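Local coordinates for UPF0141 protein yjdB (Campylobacter jejuni subsp. jejuni HB93-13, PDB 4TN0), which probably transfers phosphoethanolamine groups in the periplasm as a zinc-binding, alkaline phosphatase-like enzyme required for polymyxin resistance and motility, at residues A[33-38]-A[46-51]; A[205-210]-A[219-224]. All coordinates share one frame; numbering follows the deposited sequence.

Interaction 1. Residues A[33-38]-A[46-51]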
loop_
_atom_site.group_PDB
_atom_site.type_symbol
_atom_site.label_atom_id
_atom_site.label_comp_id
_atom_site.label_asym_id
_atom_site.label_seq_id
_atom_site.Cartn_x
_atom_site.Cartn_y
_atom_site.Cartn_z
ATOM N N TYR A 33 -3.797 -13.828 -1.991
ATOM C CA TYR A 33 -4.390 -13.047 -3.063
ATOM C C TYR A 33 -4.754 -13.972 -4.234
ATOM O O TYR A 33 -3.921 -14.740 -4.725
ATOM C CB TYR A 33 -3.440 -11.910 -3.477
ATOM C CG TYR A 33 -3.637 -10.700 -2.595
ATOM C CD1 TYR A 33 -3.332 -10.753 -1.237
ATOM C CD2 TYR A 33 -4.174 -9.511 -3.107
ATOM C CE1 TYR A 33 -3.547 -9.661 -0.409
ATOM C CE2 TYR A 33 -4.388 -8.404 -2.289
ATOM C CZ TYR A 33 -4.081 -8.494 -0.934
ATOM O OH TYR A 33 -4.282 -7.423 -0.103
ATOM N N SER A 34 -6.034 -13.984 -4.596
ATOM C CA SER A 34 -6.479 -14.803 -5.719
ATOM C C SER A 34 -5.969 -14.230 -7.053
ATOM O O SER A 34 -5.829 -14.960 -8.034
ATOM C CB SER A 34 -8.004 -14.945 -5.716
ATOM O OG SER A 34 -8.649 -13.678 -5.668
ATOM N N LEU A 35 -5.679 -12.929 -7.074
ATOM C CA LEU A 35 -5.011 -12.275 -8.209
ATOM C C LEU A 35 -3.676 -12.936 -8.520
ATOM O O LEU A 35 -3.149 -12.816 -9.629
ATOM C CB LEU A 35 -4.799 -10.776 -7.925
ATOM C CG LEU A 35 -5.981 -9.828 -8.194
ATOM C CD1 LEU A 35 -5.838 -8.492 -7.454
ATOM C CD2 LEU A 35 -6.195 -9.585 -9.679
ATOM N N GLY A 36 -3.114 -13.612 -7.524
ATOM C CA GLY A 36 -1.821 -14.251 -7.673
ATOM C C GLY A 36 -1.910 -15.761 -7.645
ATOM O O GLY A 36 -0.888 -16.439 -7.583
ATOM N N GLY A 37 -3.124 -16.297 -7.686
ATOM C CA GLY A 37 -3.270 -17.738 -7.740
ATOM C C GLY A 37 -3.663 -18.437 -6.449
ATOM O O GLY A 37 -3.516 -19.659 -6.335
ATOM N N TYR A 38 -4.121 -17.671 -5.463
ATOM C CA TYR A 38 -4.730 -18.266 -4.272
ATOM C C TYR A 38 -6.101 -18.825 -4.652
ATOM O O TYR A 38 -6.907 -18.139 -5.269
ATOM C CB TYR A 38 -4.834 -17.223 -3.151
ATOM C CG TYR A 38 -5.436 -17.678 -1.836
ATOM C CD1 TYR A 38 -4.839 -18.670 -1.061
ATOM C CD2 TYR A 38 -6.579 -17.062 -1.341
ATOM C CE1 TYR A 38 -5.394 -19.059 0.164
ATOM C CE2 TYR A 38 -7.131 -17.435 -0.134
ATOM C CZ TYR A 38 -6.545 -18.429 0.618
ATOM O OH TYR A 38 -7.139 -18.767 1.821
ATOM N N TYR A 46 -13.401 -8.215 -6.436
ATOM C CA TYR A 46 -13.789 -6.898 -6.934
ATOM C C TYR A 46 -12.807 -6.247 -7.912
ATOM O O TYR A 46 -13.219 -5.783 -8.980
ATOM C CB TYR A 46 -14.031 -5.968 -5.754
ATOM C CG TYR A 46 -15.199 -6.413 -4.925
ATOM C CD1 TYR A 46 -15.018 -7.229 -3.816
ATOM C CD2 TYR A 46 -16.496 -6.049 -5.271
ATOM C CE1 TYR A 46 -16.095 -7.654 -3.062
ATOM C CE2 TYR A 46 -17.588 -6.464 -4.518
ATOM C CZ TYR A 46 -17.384 -7.268 -3.416
ATOM O OH TYR A 46 -18.462 -7.691 -2.664
ATOM N N THR A 47 -11.527 -6.188 -7.553
ATOM C CA THR A 47 -10.539 -5.565 -8.435
ATOM C C THR A 47 -10.203 -6.476 -9.627
ATOM O O THR A 47 -9.576 -6.023 -10.587
ATOM C CB THR A 47 -9.239 -5.144 -7.688
ATOM O OG1 THR A 47 -8.673 -6.258 -7.003
ATOM C CG2 THR A 47 -9.530 -4.049 -6.681
ATOM N N LYS A 48 -10.605 -7.748 -9.575
ATOM C CA LYS A 48 -10.470 -8.607 -10.758
ATOM C C LYS A 48 -11.301 -8.054 -11.912
ATOM O O LYS A 48 -10.940 -8.199 -13.076
ATOM C CB LYS A 48 -10.897 -10.055 -10.486
ATOM C CG LYS A 48 -9.776 -11.006 -10.094
ATOM C CD LYS A 48 -10.325 -12.407 -9.728
ATOM C CE LYS A 48 -9.207 -13.396 -9.418
ATOM N NZ LYS A 48 -9.690 -14.797 -9.197
ATOM N N LYS A 49 -12.430 -7.437 -11.574
ATOM C CA LYS A 49 -13.339 -6.888 -12.571
ATOM C C LYS A 49 -12.812 -5.583 -13.171
ATOM O O LYS A 49 -13.321 -5.109 -14.183
ATOM C CB LYS A 49 -14.730 -6.701 -11.959
ATOM C CG LYS A 49 -15.316 -8.049 -11.535
ATOM C CD LYS A 49 -16.722 -7.969 -10.973
ATOM C CE LYS A 49 -17.165 -9.338 -10.424
ATOM N NZ LYS A 49 -18.649 -9.455 -10.237
ATOM N N ASP A 50 -11.777 -5.018 -12.563
ATOM C CA ASP A 50 -11.196 -3.793 -13.085
ATOM C C ASP A 50 -9.876 -4.101 -13.776
ATOM O O ASP A 50 -9.153 -3.188 -14.184
ATOM C CB ASP A 50 -10.992 -2.777 -11.960
ATOM C CG ASP A 50 -12.301 -2.329 -11.338
ATOM O OD1 ASP A 50 -13.237 -2.010 -12.098
ATOM O OD2 ASP A 50 -12.398 -2.295 -10.091
ATOM N N ASN A 51 -9.589 -5.396 -13.919
ATOM C CA ASN A 51 -8.362 -5.889 -14.557
ATOM C C ASN A 51 -7.078 -5.208 -14.057
ATOM O O ASN A 51 -6.189 -4.861 -14.842
ATOM C CB ASN A 51 -8.480 -5.758 -16.075
ATOM C CG ASN A 51 -9.717 -6.455 -16.617
ATOM O OD1 ASN A 51 -9.774 -7.688 -16.660
ATOM N ND2 ASN A 51 -10.719 -5.671 -17.025
#
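Leu35 and Lys48 face each other at a CA-CA distance of 7.1 Å, each on a short turn: in 33-38 Tyr33 O accepts from both Gly36 N and Tyr38 N, while 46-49 take helical backbone angles but lack the bonding of a regular helix, before the chain opens into loop at Asp50 and Asn51. The two methyl groups of Leu35 each meet a different residue of 46-51. Its CD1 lies 3.6 Å from Thr47 OG1, the two side chains meeting at about a right angle, and its CD2 rests 3.9 Å from Lys48 CG. Leucine and lysine run past one another in opposite directions. Extended beyond CG, the lysine carries its CE to 3.8 Å from Ser34 OG. Both turns belong to the long connection between strands 18-24 and 53-59 of the central sheet of this alkaline phosphatase-like domain. Asp42, in the same connection, joins the polar ends: it forms a salt bridge with Lys48 NZ and a hydrogen bond with Ser34 OG. Thr47 OG1 is hydrogen-bonded to Asp201 of helix 186-211, a bond that ties the second turn to that helix. Leu35 also packs on Ile256 of strand 252-259.

Interaction 2. Residues A[205-210]-A[219-224]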
loop_
_atom_site.group_PDB
_atom_site.type_symbol
_atom_site.label_atom_id
_atom_site.label_comp_id
_atom_site.label_asym_id
_atom_site.label_seq_id
_atom_site.Cartn_x
_atom_site.Cartn_y
_atom_site.Cartn_z
ATOM N N SER A 205 -11.707 -1.236 -5.324
ATOM C CA SER A 205 -12.485 -1.029 -6.539
ATOM C C SER A 205 -13.441 0.164 -6.380
ATOM O O SER A 205 -13.769 0.813 -7.364
ATOM C CB SER A 205 -13.224 -2.310 -6.946
ATOM O OG SER A 205 -14.375 -2.524 -6.165
ATOM N N GLU A 206 -13.867 0.469 -5.157
ATOM C CA GLU A 206 -14.630 1.694 -4.896
ATOM C C GLU A 206 -13.784 2.933 -5.148
ATOM O O GLU A 206 -14.296 3.974 -5.563
ATOM C CB GLU A 206 -15.168 1.713 -3.470
ATOM C CG GLU A 206 -16.368 0.794 -3.259
ATOM C CD GLU A 206 -17.613 1.212 -4.040
ATOM O OE1 GLU A 206 -18.173 2.280 -3.717
ATOM O OE2 GLU A 206 -18.038 0.460 -4.951
ATOM N N ILE A 207 -12.491 2.827 -4.868
ATOM C CA ILE A 207 -11.563 3.919 -5.144
ATOM C C ILE A 207 -11.422 4.096 -6.654
ATOM O O ILE A 207 -11.527 5.204 -7.162
ATOM C CB ILE A 207 -10.188 3.662 -4.493
ATOM C CG1 ILE A 207 -10.257 4.018 -3.008
ATOM C CG2 ILE A 207 -9.074 4.489 -5.173
ATOM C CD1 ILE A 207 -9.065 3.534 -2.225
ATOM N N ILE A 208 -11.222 2.987 -7.360
ATOM C CA ILE A 208 -11.180 2.983 -8.813
ATOM C C ILE A 208 -12.474 3.570 -9.380
ATOM O O ILE A 208 -12.458 4.355 -10.331
ATOM C CB ILE A 208 -10.984 1.542 -9.358
ATOM C CG1 ILE A 208 -9.596 1.010 -9.007
ATOM C CG2 ILE A 208 -11.167 1.477 -10.857
ATOM C CD1 ILE A 208 -9.327 -0.361 -9.563
ATOM N N LYS A 209 -13.590 3.200 -8.752
ATOM C CA LYS A 209 -14.936 3.600 -9.165
ATOM C C LYS A 209 -15.125 5.106 -9.059
ATOM O O LYS A 209 -15.825 5.711 -9.860
ATOM C CB LYS A 209 -15.958 2.841 -8.297
ATOM C CG LYS A 209 -17.456 3.163 -8.433
ATOM C CD LYS A 209 -18.244 1.878 -8.041
ATOM C CE LYS A 209 -19.651 2.124 -7.488
ATOM N NZ LYS A 209 -19.841 3.490 -6.933
ATOM N N LEU A 210 -14.474 5.711 -8.077
ATOM C CA LEU A 210 -14.520 7.151 -7.912
ATOM C C LEU A 210 -13.521 7.802 -8.867
ATOM O O LEU A 210 -13.674 8.964 -9.256
ATOM C CB LEU A 210 -14.228 7.540 -6.459
ATOM C CG LEU A 210 -15.409 7.354 -5.485
ATOM C CD1 LEU A 210 -14.922 7.367 -4.049
ATOM C CD2 LEU A 210 -16.534 8.383 -5.684
ATOM N N SER A 219 -5.499 9.438 -13.779
ATOM C CA SER A 219 -5.620 8.906 -12.424
ATOM C C SER A 219 -4.964 7.542 -12.293
ATOM O O SER A 219 -5.075 6.680 -13.173
ATOM C CB SER A 219 -7.090 8.810 -12.016
ATOM O OG SER A 219 -7.689 10.096 -11.964
ATOM N N SER A 220 -4.273 7.355 -11.177
ATOM C CA SER A 220 -3.698 6.060 -10.863
ATOM C C SER A 220 -3.961 5.655 -9.415
ATOM O O SER A 220 -4.009 6.505 -8.511
ATOM C CB SER A 220 -2.202 6.070 -11.139
ATOM O OG SER A 220 -1.960 6.356 -12.502
ATOM N N LEU A 221 -4.160 4.353 -9.216
ATOM C CA LEU A 221 -4.180 3.755 -7.888
ATOM C C LEU A 221 -2.981 2.826 -7.700
ATOM O O LEU A 221 -2.732 1.926 -8.522
ATOM C CB LEU A 221 -5.481 2.991 -7.651
ATOM C CG LEU A 221 -5.487 2.052 -6.436
ATOM C CD1 LEU A 221 -5.346 2.836 -5.146
ATOM C CD2 LEU A 221 -6.768 1.224 -6.414
ATOM N N PHE A 222 -2.224 3.056 -6.628
ATOM C CA PHE A 222 -1.195 2.106 -6.233
ATOM C C PHE A 222 -1.431 1.675 -4.796
ATOM O O PHE A 222 -1.526 2.519 -3.886
ATOM C CB PHE A 222 0.222 2.674 -6.393
ATOM C CG PHE A 222 1.295 1.632 -6.226
ATOM C CD1 PHE A 222 1.289 0.493 -7.009
ATOM C CD2 PHE A 222 2.285 1.776 -5.273
ATOM C CE1 PHE A 222 2.250 -0.486 -6.844
ATOM C CE2 PHE A 222 3.244 0.824 -5.114
ATOM C CZ PHE A 222 3.233 -0.319 -5.902
ATOM N N TYR A 223 -1.580 0.358 -4.623
ATOM C CA TYR A 223 -1.818 -0.261 -3.317
ATOM C C TYR A 223 -0.723 -1.265 -2.968
ATOM O O TYR A 223 -0.395 -2.138 -3.781
ATOM C CB TYR A 223 -3.183 -0.961 -3.291
ATOM C CG TYR A 223 -3.334 -2.044 -2.224
ATOM C CD1 TYR A 223 -3.238 -3.390 -2.558
ATOM C CD2 TYR A 223 -3.587 -1.720 -0.888
ATOM C CE1 TYR A 223 -3.378 -4.380 -1.607
ATOM C CE2 TYR A 223 -3.719 -2.727 0.086
ATOM C CZ TYR A 223 -3.619 -4.051 -0.292
ATOM O OH TYR A 223 -3.742 -5.066 0.630
ATOM N N LEU A 224 -0.172 -1.151 -1.763
ATOM C CA LEU A 224 0.731 -2.188 -1.245
ATOM C C LEU A 224 0.594 -2.325 0.269
ATOM O O LEU A 224 0.218 -1.382 0.968
ATOM C CB LEU A 224 2.202 -1.910 -1.594
ATOM C CG LEU A 224 2.950 -0.738 -0.960
ATOM C CD1 LEU A 224 4.422 -0.822 -1.354
ATOM C CD2 LEU A 224 2.369 0.621 -1.342
#
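Leu221 on strand 218-224 meets Ile207 and Ile208 of helix 186-211 in a small, fully buried apolar contact. The strand segment starts at Ser219, whose backbone N is hydrogen-bonded to Asn260 OD1. Ser220 directs its side chain to the other face of the sheet, and its backbone pairs with Leu19 and Val21 of strand 18-24. Leu221 then turns its CB toward the helix, and its two methyl groups divide the work. CD1 sits 4.1 Å from Ile207 CG2, while CD2 approaches Ile208 CG1 to 3.8 Å and is 4.2 Å from Ile207 CG2. CG stands anti to the backbone N of Leu221 (chi1 166°), a setting that sends the branched end across both isoleucines, each met at about a right angle. The arrangement is that of the alpha/beta/alpha sandwich of the alkaline phosphatase-like fold: the helix lies over one face of the mixed sheet, and after a short loop the chain comes back as one of its inner strands, parallel to 18-24 and antiparallel to 252-259. Val23 on the first of these neighbours touches both Ile207 and Leu221, and Trp258 on the second packs against Ile208. Phe222 points to the sheet face that Ser220 occupies. Tyr223 comes back to the face of Leu221, beyond the isoleucines.

Overall arrangement
Leaving strand 18-24, the chain enters the long connection in which interaction 1 closes a small loop of seven residues between its two turns, before strand 53-59 joins the sheet. Much later, interaction 2 closes the short link from helix 186-211 to strand 218-224. The two are in series, neither nested nor crossed, with centres about 14 Å apart. They nevertheless touch: Tyr33 OH and Tyr223 OH lie 2.5 Å apart in a probable hydrogen bond, and Asp50 OD2 packs 3.7 Å from Ile208 CD1. Through these meetings the 18-24 to 53-59 connection is joined to both the helix and the strand of interaction 2.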